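Local coordinates for protein BamaA.19900.a (Balamuthia mandrillaris, PDB 6VZZ) that probably phosphorylates glucose with ATP as a glucokinase of the actin-like ATPase superfamily, and binds beta-D-glucopyranose in this crystal, at residues Val41-Gly45 against Thr46-Leu50; Asp146-Gly149 against Thr150-Val154; Ser156-Ser160 against Asp161-Gln165; Val179-Pro183 against Asp184-Val188. All coordinates share one frame; numbering follows the deposited sequence.

Contact 1 of 4, residues Val41-Gly45 against Thr46-Leu50; sequences VDIGG and TNTRL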
loop_
_atom_site.group_PDB
_atom_site.type_symbol
_atom_site.label_atom_id
_atom_site.label_comp_id
_atom_site.label_asym_id
_atom_site.label_seq_id
_atom_site.Cartn_x
_atom_site.Cartn_y
_atom_site.Cartn_z
ATOM N N VAL A 41 24.915 -8.423 -2.958
ATOM C CA VAL A 41 25.090 -7.286 -3.855
ATOM C C VAL A 41 23.982 -6.273 -3.611
ATOM O O VAL A 41 22.804 -6.641 -3.515
ATOM C CB VAL A 41 25.099 -7.705 -5.337
ATOM C CG1 VAL A 41 25.460 -6.510 -6.222
ATOM C CG2 VAL A 41 26.071 -8.832 -5.549
ATOM N N ASP A 42 24.366 -4.999 -3.522
ATOM C CA ASP A 42 23.451 -3.864 -3.415
ATOM C C ASP A 42 23.586 -3.067 -4.709
ATOM O O ASP A 42 24.541 -2.303 -4.879
ATOM C CB ASP A 42 23.790 -3.019 -2.188
ATOM C CG ASP A 42 22.981 -1.724 -2.114
ATOM O OD1 ASP A 42 21.964 -1.588 -2.831
ATOM O OD2 ASP A 42 23.362 -0.833 -1.320
ATOM N N ILE A 43 22.646 -3.252 -5.630
ATOM C CA ILE A 43 22.657 -2.535 -6.901
ATOM C C ILE A 43 21.774 -1.306 -6.731
ATOM O O ILE A 43 20.543 -1.397 -6.768
ATOM C CB ILE A 43 22.184 -3.411 -8.059
ATOM C CG1 ILE A 43 23.097 -4.624 -8.226
ATOM C CG2 ILE A 43 22.146 -2.595 -9.333
ATOM C CD1 ILE A 43 22.616 -5.608 -9.293
ATOM N N GLY A 44 22.404 -0.146 -6.526
ATOM C CA GLY A 44 21.673 1.102 -6.458
ATOM C C GLY A 44 21.572 1.776 -7.814
ATOM O O GLY A 44 22.156 1.349 -8.805
ATOM N N GLY A 45 20.806 2.862 -7.851
ATOM C CA GLY A 45 20.646 3.589 -9.097
ATOM C C GLY A 45 21.897 4.305 -9.552
ATOM O O GLY A 45 22.004 4.641 -10.735
ATOM N N THR A 46 22.839 4.549 -8.641
ATOM C CA THR A 46 24.104 5.206 -8.948
ATOM C C THR A 46 25.315 4.341 -8.637
ATOM O O THR A 46 26.288 4.360 -9.398
ATOM C CB THR A 46 24.212 6.538 -8.176
ATOM O OG1 THR A 46 23.232 7.458 -8.666
ATOM C CG2 THR A 46 25.585 7.167 -8.334
ATOM N N ASN A 47 25.276 3.570 -7.544
ATOM C CA ASN A 47 26.416 2.790 -7.080
ATOM C C ASN A 47 26.005 1.361 -6.779
ATOM O O ASN A 47 24.889 1.096 -6.325
ATOM C CB ASN A 47 27.041 3.372 -5.815
ATOM C CG ASN A 47 27.180 4.861 -5.880
ATOM O OD1 ASN A 47 27.904 5.387 -6.726
ATOM N ND2 ASN A 47 26.486 5.560 -4.990
ATOM N N THR A 48 26.945 0.450 -7.007
ATOM C CA THR A 48 26.782 -0.956 -6.691
ATOM C C THR A 48 27.880 -1.378 -5.727
ATOM O O THR A 48 29.044 -0.998 -5.888
ATOM C CB THR A 48 26.811 -1.807 -7.964
ATOM O OG1 THR A 48 25.539 -1.713 -8.618
ATOM C CG2 THR A 48 27.113 -3.264 -7.655
ATOM N N ARG A 49 27.495 -2.143 -4.712
ATOM C CA ARG A 49 28.419 -2.671 -3.725
ATOM C C ARG A 49 28.291 -4.184 -3.690
ATOM O O ARG A 49 27.208 -4.735 -3.914
ATOM C CB ARG A 49 28.139 -2.086 -2.347
ATOM C CG ARG A 49 28.362 -0.592 -2.279
ATOM C CD ARG A 49 27.859 -0.009 -0.970
ATOM N NE ARG A 49 28.468 1.293 -0.689
ATOM C CZ ARG A 49 28.025 2.453 -1.175
ATOM N NH1 ARG A 49 26.962 2.481 -1.972
ATOM N NH2 ARG A 49 28.647 3.582 -0.867
ATOM N N LEU A 50 29.408 -4.858 -3.426
ATOM C CA LEU A 50 29.435 -6.309 -3.359
ATOM C C LEU A 50 30.137 -6.708 -2.078
ATOM O O LEU A 50 31.118 -6.072 -1.679
ATOM C CB LEU A 50 30.140 -6.922 -4.581
ATOM C CG LEU A 50 30.046 -8.440 -4.768
ATOM C CD1 LEU A 50 29.984 -8.800 -6.230
ATOM C CD2 LEU A 50 31.208 -9.148 -4.108
HETATM O O HOH W 1 24.895 0.804 -3.565
HETATM O O HOH W 2 25.015 0.927 -9.589
#

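Contact 2 of 4, residues Asp146-Gly149 against Thr150-Val154; sequences DLEG and TCYGV. With BGC (beta-D-glucopyranose), chain B.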
loop_
_atom_site.group_PDB
_atom_site.type_symbol
_atom_site.label_atom_id
_atom_site.label_comp_id
_atom_site.label_asym_id
_atom_site.label_seq_id
_atom_site.Cartn_x
_atom_site.Cartn_y
_atom_site.Cartn_z
ATOM N N ASP A 146 15.895 -3.780 -3.580
ATOM C CA ASP A 146 16.827 -3.228 -2.600
ATOM C C ASP A 146 16.134 -2.914 -1.274
ATOM O O ASP A 146 16.664 -3.239 -0.203
ATOM C CB ASP A 146 17.543 -1.996 -3.160
ATOM C CG ASP A 146 16.590 -0.893 -3.613
ATOM O OD1 ASP A 146 15.393 -1.172 -3.864
ATOM O OD2 ASP A 146 17.053 0.267 -3.743
ATOM N N LEU A 147 14.944 -2.303 -1.310
ATOM C CA LEU A 147 14.240 -2.050 -0.052
ATOM C C LEU A 147 13.735 -3.342 0.574
ATOM O O LEU A 147 13.678 -3.455 1.805
ATOM C CB LEU A 147 13.083 -1.075 -0.261
ATOM C CG LEU A 147 13.388 0.374 0.132
ATOM C CD1 LEU A 147 13.510 0.504 1.637
ATOM C CD2 LEU A 147 14.658 0.852 -0.542
ATOM N N GLU A 148 13.355 -4.315 -0.254
ATOM C CA GLU A 148 13.101 -5.653 0.258
ATOM C C GLU A 148 14.328 -6.187 0.994
ATOM O O GLU A 148 14.206 -6.814 2.055
ATOM C CB GLU A 148 12.692 -6.562 -0.903
ATOM C CG GLU A 148 12.580 -8.039 -0.576
ATOM C CD GLU A 148 12.068 -8.857 -1.756
ATOM O OE1 GLU A 148 12.071 -8.339 -2.900
ATOM O OE2 GLU A 148 11.658 -10.023 -1.537
ATOM N N GLY A 149 15.526 -5.919 0.466
ATOM C CA GLY A 149 16.735 -6.293 1.183
ATOM C C GLY A 149 16.910 -5.528 2.485
ATOM O O GLY A 149 17.367 -6.088 3.489
ATOM N N THR A 150 16.559 -4.237 2.484
ATOM C CA THR A 150 16.621 -3.446 3.710
ATOM C C THR A 150 15.779 -4.082 4.805
ATOM O O THR A 150 16.223 -4.216 5.953
ATOM C CB THR A 150 16.140 -2.017 3.444
ATOM O OG1 THR A 150 16.958 -1.401 2.439
ATOM C CG2 THR A 150 16.192 -1.192 4.716
ATOM N N CYS A 151 14.561 -4.499 4.459
ATOM C CA CYS A 151 13.684 -5.084 5.463
ATOM C C CYS A 151 14.285 -6.353 6.060
ATOM O O CYS A 151 14.243 -6.544 7.285
ATOM C CB CYS A 151 12.309 -5.347 4.860
ATOM S SG CYS A 151 11.492 -3.808 4.388
ATOM N N TYR A 152 14.860 -7.227 5.227
ATOM C CA TYR A 152 15.485 -8.423 5.782
ATOM C C TYR A 152 16.642 -8.051 6.698
ATOM O O TYR A 152 16.845 -8.681 7.744
ATOM C CB TYR A 152 15.955 -9.356 4.668
ATOM C CG TYR A 152 14.827 -10.085 3.991
ATOM C CD1 TYR A 152 14.092 -11.053 4.675
ATOM C CD2 TYR A 152 14.488 -9.809 2.674
ATOM C CE1 TYR A 152 13.054 -11.731 4.057
ATOM C CE2 TYR A 152 13.444 -10.470 2.051
ATOM C CZ TYR A 152 12.735 -11.430 2.746
ATOM O OH TYR A 152 11.704 -12.090 2.127
ATOM N N GLY A 153 17.392 -7.012 6.334
ATOM C CA GLY A 153 18.425 -6.522 7.226
ATOM C C GLY A 153 17.859 -6.027 8.542
ATOM O O GLY A 153 18.372 -6.355 9.617
ATOM N N VAL A 154 16.793 -5.220 8.471
ATOM C CA VAL A 154 16.146 -4.715 9.678
ATOM C C VAL A 154 15.630 -5.870 10.519
ATOM O O VAL A 154 15.892 -5.947 11.726
ATOM C CB VAL A 154 15.010 -3.743 9.320
ATOM C CG1 VAL A 154 14.209 -3.404 10.561
ATOM C CG2 VAL A 154 15.562 -2.491 8.680
HETATM C C2 BGC B . 12.828 1.918 -7.759
HETATM C C3 BGC B . 12.661 1.008 -6.553
HETATM C C4 BGC B . 13.824 1.199 -5.588
HETATM C C5 BGC B . 13.952 2.677 -5.236
HETATM C C6 BGC B . 15.106 2.992 -4.315
HETATM C C1 BGC B . 12.988 3.352 -7.278
HETATM O O1 BGC B . 13.060 4.234 -8.337
HETATM O O2 BGC B . 11.703 1.804 -8.621
HETATM O O3 BGC B . 12.562 -0.349 -6.963
HETATM O O4 BGC B . 13.590 0.471 -4.392
HETATM O O5 BGC B . 14.140 3.430 -6.442
HETATM O O6 BGC B . 16.303 2.382 -4.752
#

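Contact 3 of 4, residues Ser156-Ser160 against Asp161-Gln165; sequences SMNAS and DALDQ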
loop_
_atom_site.group_PDB
_atom_site.type_symbol
_atom_site.label_atom_id
_atom_site.label_comp_id
_atom_site.label_asym_id
_atom_site.label_seq_id
_atom_site.Cartn_x
_atom_site.Cartn_y
_atom_site.Cartn_z
ATOM N N SER A 156 16.523 -8.965 10.538
ATOM C CA SER A 156 17.654 -9.697 11.092
ATOM C C SER A 156 18.211 -9.004 12.334
ATOM O O SER A 156 18.490 -9.655 13.347
ATOM C CB SER A 156 18.727 -9.848 10.017
ATOM O OG SER A 156 19.923 -10.328 10.583
ATOM N N MET A 157 18.359 -7.679 12.284
ATOM C CA MET A 157 18.907 -6.965 13.431
ATOM C C MET A 157 17.907 -6.880 14.570
ATOM O O MET A 157 18.303 -6.870 15.742
ATOM C CB MET A 157 19.358 -5.571 13.017
ATOM C CG MET A 157 20.482 -5.596 12.030
ATOM S SD MET A 157 21.376 -4.053 12.012
ATOM C CE MET A 157 22.810 -4.557 11.051
ATOM N N ASN A 158 16.613 -6.816 14.253
ATOM C CA ASN A 158 15.614 -6.846 15.310
ATOM C C ASN A 158 15.632 -8.185 16.033
ATOM O O ASN A 158 15.449 -8.238 17.253
ATOM C CB ASN A 158 14.232 -6.565 14.734
ATOM C CG ASN A 158 13.202 -6.337 15.810
ATOM O OD1 ASN A 158 13.158 -5.268 16.414
ATOM N ND2 ASN A 158 12.361 -7.333 16.057
ATOM N N ALA A 159 15.886 -9.272 15.301
ATOM C CA ALA A 159 15.884 -10.602 15.903
ATOM C C ALA A 159 17.040 -10.796 16.880
ATOM O O ALA A 159 16.901 -11.543 17.855
ATOM C CB ALA A 159 15.926 -11.671 14.812
ATOM N N SER A 160 18.184 -10.156 16.643
ATOM C CA SER A 160 19.305 -10.227 17.571
ATOM C C SER A 160 19.385 -8.998 18.469
ATOM O O SER A 160 20.451 -8.721 19.032
ATOM C CB SER A 160 20.620 -10.431 16.813
ATOM O OG SER A 160 20.586 -9.806 15.539
ATOM N N ASP A 161 18.277 -8.259 18.604
ATOM C CA ASP A 161 18.153 -7.143 19.547
ATOM C C ASP A 161 19.259 -6.104 19.344
ATOM O O ASP A 161 19.872 -5.612 20.296
ATOM C CB ASP A 161 18.129 -7.653 20.989
ATOM C CG ASP A 161 16.717 -7.931 21.488
ATOM O OD1 ASP A 161 15.814 -7.118 21.190
ATOM O OD2 ASP A 161 16.504 -8.953 22.188
ATOM N N ALA A 162 19.495 -5.753 18.079
ATOM C CA ALA A 162 20.602 -4.883 17.706
ATOM C C ALA A 162 20.183 -3.640 16.933
ATOM O O ALA A 162 21.059 -2.870 16.520
ATOM C CB ALA A 162 21.632 -5.661 16.877
ATOM N N LEU A 163 18.883 -3.415 16.722
ATOM C CA LEU A 163 18.462 -2.247 15.954
ATOM C C LEU A 163 18.875 -0.950 16.631
ATOM O O LEU A 163 19.066 0.065 15.951
ATOM C CB LEU A 163 16.951 -2.254 15.739
ATOM C CG LEU A 163 16.385 -2.927 14.495
ATOM C CD1 LEU A 163 14.881 -2.826 14.526
ATOM C CD2 LEU A 163 16.933 -2.286 13.231
ATOM N N ASP A 164 19.016 -0.955 17.960
ATOM C CA ASP A 164 19.385 0.266 18.667
ATOM C C ASP A 164 20.820 0.690 18.388
ATOM O O ASP A 164 21.212 1.797 18.776
ATOM C CB ASP A 164 19.169 0.094 20.176
ATOM C CG ASP A 164 20.104 -0.942 20.789
ATOM O OD1 ASP A 164 20.420 -1.961 20.122
ATOM O OD2 ASP A 164 20.527 -0.734 21.947
ATOM N N GLN A 165 21.603 -0.155 17.717
ATOM C CA GLN A 165 22.961 0.200 17.333
ATOM C C GLN A 165 23.011 1.121 16.121
ATOM O O GLN A 165 24.048 1.748 15.878
ATOM C CB GLN A 165 23.773 -1.068 17.051
ATOM C CG GLN A 165 24.047 -1.919 18.289
ATOM C CD GLN A 165 24.749 -3.226 17.958
ATOM O OE1 GLN A 165 25.084 -3.492 16.800
ATOM N NE2 GLN A 165 24.974 -4.053 18.978
#

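Contact 4 of 4, residues Val179-Pro183 against Asp184-Val188; sequences VTLQP and DHYLV. With CA (calcium ion), chain E.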
loop_
_atom_site.group_PDB
_atom_site.type_symbol
_atom_site.label_atom_id
_atom_site.label_comp_id
_atom_site.label_asym_id
_atom_site.label_seq_id
_atom_site.Cartn_x
_atom_site.Cartn_y
_atom_site.Cartn_z
ATOM N N VAL A 179 15.305 0.853 20.682
ATOM C CA VAL A 179 14.619 0.551 19.431
ATOM C C VAL A 179 14.459 -0.959 19.287
ATOM O O VAL A 179 15.435 -1.713 19.324
ATOM C CB VAL A 179 15.356 1.156 18.231
ATOM C CG1 VAL A 179 14.640 0.790 16.937
ATOM C CG2 VAL A 179 15.430 2.672 18.370
ATOM N N THR A 180 13.211 -1.399 19.144
ATOM C CA THR A 180 12.842 -2.788 18.933
ATOM C C THR A 180 11.502 -2.777 18.211
ATOM O O THR A 180 10.704 -1.853 18.385
ATOM C CB THR A 180 12.761 -3.556 20.263
ATOM O OG1 THR A 180 12.909 -4.962 20.026
ATOM C CG2 THR A 180 11.430 -3.306 20.945
ATOM N N LEU A 181 11.257 -3.782 17.379
ATOM C CA LEU A 181 10.052 -3.808 16.555
ATOM C C LEU A 181 9.017 -4.745 17.166
ATOM O O LEU A 181 9.334 -5.884 17.526
ATOM C CB LEU A 181 10.373 -4.233 15.124
ATOM C CG LEU A 181 11.272 -3.263 14.360
ATOM C CD1 LEU A 181 11.370 -3.673 12.910
ATOM C CD2 LEU A 181 10.753 -1.854 14.464
ATOM N N GLN A 182 7.789 -4.255 17.296
ATOM C CA GLN A 182 6.699 -5.054 17.836
ATOM C C GLN A 182 6.121 -5.939 16.735
ATOM O O GLN A 182 6.472 -5.808 15.560
ATOM C CB GLN A 182 5.639 -4.135 18.443
ATOM C CG GLN A 182 6.137 -3.287 19.613
ATOM C CD GLN A 182 6.692 -4.121 20.770
ATOM O OE1 GLN A 182 6.132 -5.162 21.143
ATOM N NE2 GLN A 182 7.811 -3.663 21.337
ATOM N N PRO A 183 5.253 -6.886 17.082
ATOM C CA PRO A 183 4.654 -7.700 15.997
ATOM C C PRO A 183 3.460 -7.003 15.352
ATOM O O PRO A 183 2.294 -7.411 15.461
ATOM C CB PRO A 183 4.264 -8.996 16.725
ATOM C CG PRO A 183 4.859 -8.913 18.094
ATOM C CD PRO A 183 4.980 -7.463 18.407
ATOM N N ASP A 184 3.757 -5.906 14.665
ATOM C CA ASP A 184 2.792 -5.163 13.863
ATOM C C ASP A 184 3.486 -4.830 12.548
ATOM O O ASP A 184 4.577 -5.337 12.275
ATOM C CB ASP A 184 2.284 -3.934 14.627
ATOM C CG ASP A 184 1.492 -4.311 15.875
ATOM O OD1 ASP A 184 0.616 -5.208 15.796
ATOM O OD2 ASP A 184 1.748 -3.722 16.946
ATOM N N HIS A 185 2.858 -4.012 11.702
ATOM C CA HIS A 185 3.495 -3.649 10.444
ATOM C C HIS A 185 4.365 -2.428 10.637
ATOM O O HIS A 185 4.052 -1.544 11.436
ATOM C CB HIS A 185 2.480 -3.356 9.344
ATOM C CG HIS A 185 1.365 -4.342 9.273
ATOM N ND1 HIS A 185 1.575 -5.704 9.272
ATOM C CD2 HIS A 185 0.028 -4.165 9.199
ATOM C CE1 HIS A 185 0.413 -6.325 9.203
ATOM N NE2 HIS A 185 -0.542 -5.415 9.168
ATOM N N TYR A 186 5.449 -2.366 9.871
ATOM C CA TYR A 186 6.331 -1.210 9.876
ATOM C C TYR A 186 6.640 -0.830 8.439
ATOM O O TYR A 186 6.924 -1.700 7.607
ATOM C CB TYR A 186 7.616 -1.489 10.663
ATOM C CG TYR A 186 7.390 -1.574 12.159
ATOM C CD1 TYR A 186 7.504 -0.447 12.961
ATOM C CD2 TYR A 186 7.040 -2.780 12.770
ATOM C CE1 TYR A 186 7.288 -0.507 14.326
ATOM C CE2 TYR A 186 6.823 -2.852 14.139
ATOM C CZ TYR A 186 6.952 -1.704 14.910
ATOM O OH TYR A 186 6.743 -1.754 16.267
ATOM N N LEU A 187 6.540 0.462 8.145
ATOM C CA LEU A 187 6.890 1.004 6.843
ATOM C C LEU A 187 8.367 1.377 6.838
ATOM O O LEU A 187 8.865 1.986 7.787
ATOM C CB LEU A 187 6.021 2.227 6.538
ATOM C CG LEU A 187 6.150 2.991 5.222
ATOM C CD1 LEU A 187 5.742 2.139 4.042
ATOM C CD2 LEU A 187 5.307 4.256 5.268
ATOM N N VAL A 188 9.077 0.992 5.782
ATOM C CA VAL A 188 10.484 1.351 5.617
ATOM C C VAL A 188 10.621 2.213 4.368
ATOM O O VAL A 188 10.130 1.840 3.295
ATOM C CB VAL A 188 11.391 0.110 5.527
ATOM C CG1 VAL A 188 12.833 0.531 5.299
ATOM C CG2 VAL A 188 11.261 -0.745 6.779
HETATM CA CA CA E . -0.140 -7.769 15.474
HETATM O O HOH W 3 -0.175 -10.412 14.502
HETATM O O HOH W 4 -2.026 -6.537 16.104
#

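Contact 1 of 4, residues Val41-Gly45 against Thr46-Leu50
Asp42 and Arg49 face each other as a hydrogen-bonded antiparallel pair. Asp42 N donates to Arg49 O at 2.9 Å, and Arg49 N donates to Asp42 O at 3.0 Å. A third backbone bond, Gly44 N to Asn47 O at 2.8 Å, is more bent, 141° at the hydrogen, and lies where the hairpin turns.

On the face carrying Val41, Ile43, Thr48 and Leu50, the contact is mostly apolar. Val41 CG2 meets Leu50 CD1 at 4.0 Å. Its other methyl, CG1, lies anti to the backbone N (chi1 -173°) and meets Thr48 CG2. Thr48 runs beside Ile43, pointing the same way, and its OG1 comes 3.6 Å from Ile43 CG2. The same hydroxyl donates to a water that also takes the Gly44 carbonyl as acceptor, tying the turn to the second strand.

On the other face, a water accepts from Arg49 NH1 in the plane of the guanidinium, lies close to Asn47 O, and at most weakly bridges to Asp42 OD2. The charged atoms Asp42 OD2 and Arg49 NH1 stay 4.9 Å apart.

Asn381 binds Asp42 OD1, and Thr46 OG1 is bonded to Thr193. Helix 72-90 covers the apolar face through Leu75, Phe78 and Phe79.

The hairpin and its Asp-Ile-Gly-Gly-Thr sequence match the first phosphate-binding loop of the actin-like ATPase fold. The water between Gly44 O and Thr48 OG1 and the Gly44 N to Asn47 O bond hold the turn, whose glycine backbone could face nucleotide phosphates. Water links Asp42 and Arg49 at most weakly, without a direct salt bridge.

Contact 2 of 4, residues Asp146-Gly149 against Thr150-Val154
Asp146 opens the helix, and its carbonyl O accepts from Thr150 N at 2.9 Å. Its carboxylate faces the glucose instead. OD1 takes a hydrogen bond from the sugar O4, and OD2 takes one from O6. A chi1 of 57° folds the carboxylate back over the start of the helix, where OD1 also receives a weak bond from Leu147 N while still meeting the sugar. Thr115, Asn145, Glu218, His221 and Glu258 also hydrogen-bond the sugar.

Leu147 O accepts from Cys151 N at 3.0 Å. Its side chain runs alongside Thr150, with CD1 4.0 Å from Thr150 OG1. That hydroxyl is bonded to Asn381. In this actin-like fold, helix 146-159 follows directly from the edge strand 141-145, which delivers Asp146 to the sugar pocket at the first turn of the helix.

Glu148 O takes the N-H of Tyr152. The Glu148 chain is extended, and CG lies 3.7 Å from Tyr152 CE2. The two side chains point the same way, carboxylate and ring planes 28° apart. OE1 turns back to Asn145 N. Gly149 places its CA at the edge of the Tyr152 ring, and Gly149 O accepts from Gly153 N at 3.0 Å.

Contact 3 of 4, residues Ser156-Ser160 against Asp161-Gln165
Leu163 straddles the end of the helix with its two methyls on different residues. CD1 reaches Asn158, 3.5 Å from OD1 and 3.8 Å from CB. CD2 goes to Met157 CB at 4.1 Å. The Asn158 and Leu163 side chains cross at a slant. Asn158 CG lies anti to the backbone N (chi1 -170°), which carries OD1 past the leucine to a hydrogen bond with Leu181 N. Against Leu163 and, more loosely, Ala162 CB, the Met157 side chain uses its CB. The rest of its extended chain leads away.

The backbone holds these positions with a Schellman motif. Ala162 N bonds Met157 O at 2.9 Å. Asp161 N bonds Asn158 O at 3.1 Å, approaching from above the carbonyl plane, 72° out of it. Asp161 has the positive phi that the motif needs. Ser160 OG turns back to Ser156 O at 3.0 Å and closes the last turn from its own side chain.

The site lies at the protein surface, where helix 146-159 hands over to the loop before strand 167-171. Met157 packs on Leu380 and His383 of helix 380-389, while Leu163 rests on Leu181 of the loop before strand 186-191.

Contact 4 of 4, residues Val179-Pro183 against Asp184-Val188
Leu181 lies over one face of the Tyr186 ring in a CH-pi contact. Its CD2 is 3.7 Å from the ring centroid and 10° off the ring normal, so the methyl sits almost exactly above the centre. The leucine and tyrosine side chains run antiparallel alongside one another. At the ring edge, in its plane, Gln182 O lies 3.3 Å from Tyr186 CE2.

Two hydrogen bonds add to this packing. Gln182 N donates to Tyr186 OH at 2.9 Å in a nearly straight bond, 162° at the hydrogen. The Gln182 side chain runs beside the tyrosine, with CB 3.4 Å from OH. Asp184 N donates weakly to Gln182 O across an inverse gamma turn centred on Pro183.

The third kind of contact is metal binding. A calcium ion is bound by Pro183 O at 2.5 Å and Asp184 OD1 at 2.7 Å, together with two waters. Asp184 CG lies anti to its carbonyl carbon (chi1 -65°), which brings OD1 round to the Pro183 carbonyl. OD2 forms a salt bridge to Arg330.

Pro183 O and Asp184 OD1 are 2.8 Å apart, two acceptors that would probably repel without a cation. The calcium ion probably draws the two oxygens together, and with Arg330 it probably offsets the charge of the Asp184 carboxylate. The tyrosine hydroxyl ties the backbone of the incoming loop, at Gln182, to strand residue Tyr186.

The four contacts follow one another along the chain. Contact 1 is a hairpin in the five-stranded sheet, and its centre is about 14 Å from that of contact 2. Contacts 2 and 3 lie at the start and end of helix 146-159, about 13 Å apart between centres. Contact 4 leads into strand 186-191 of the six-stranded sheet. Contacts 2, 3 and 4 touch: Val154 packs on both Leu163 and Leu181, and Val188 packs on Leu147, Thr150 and Cys151. The helix thus runs from the glucose pocket toward the surface loop that meets the segment of contact 4, lying against the six-stranded sheet. Asn381 bonds both Asp42 and Thr150, linking contacts 1 and 2, which do not touch directly.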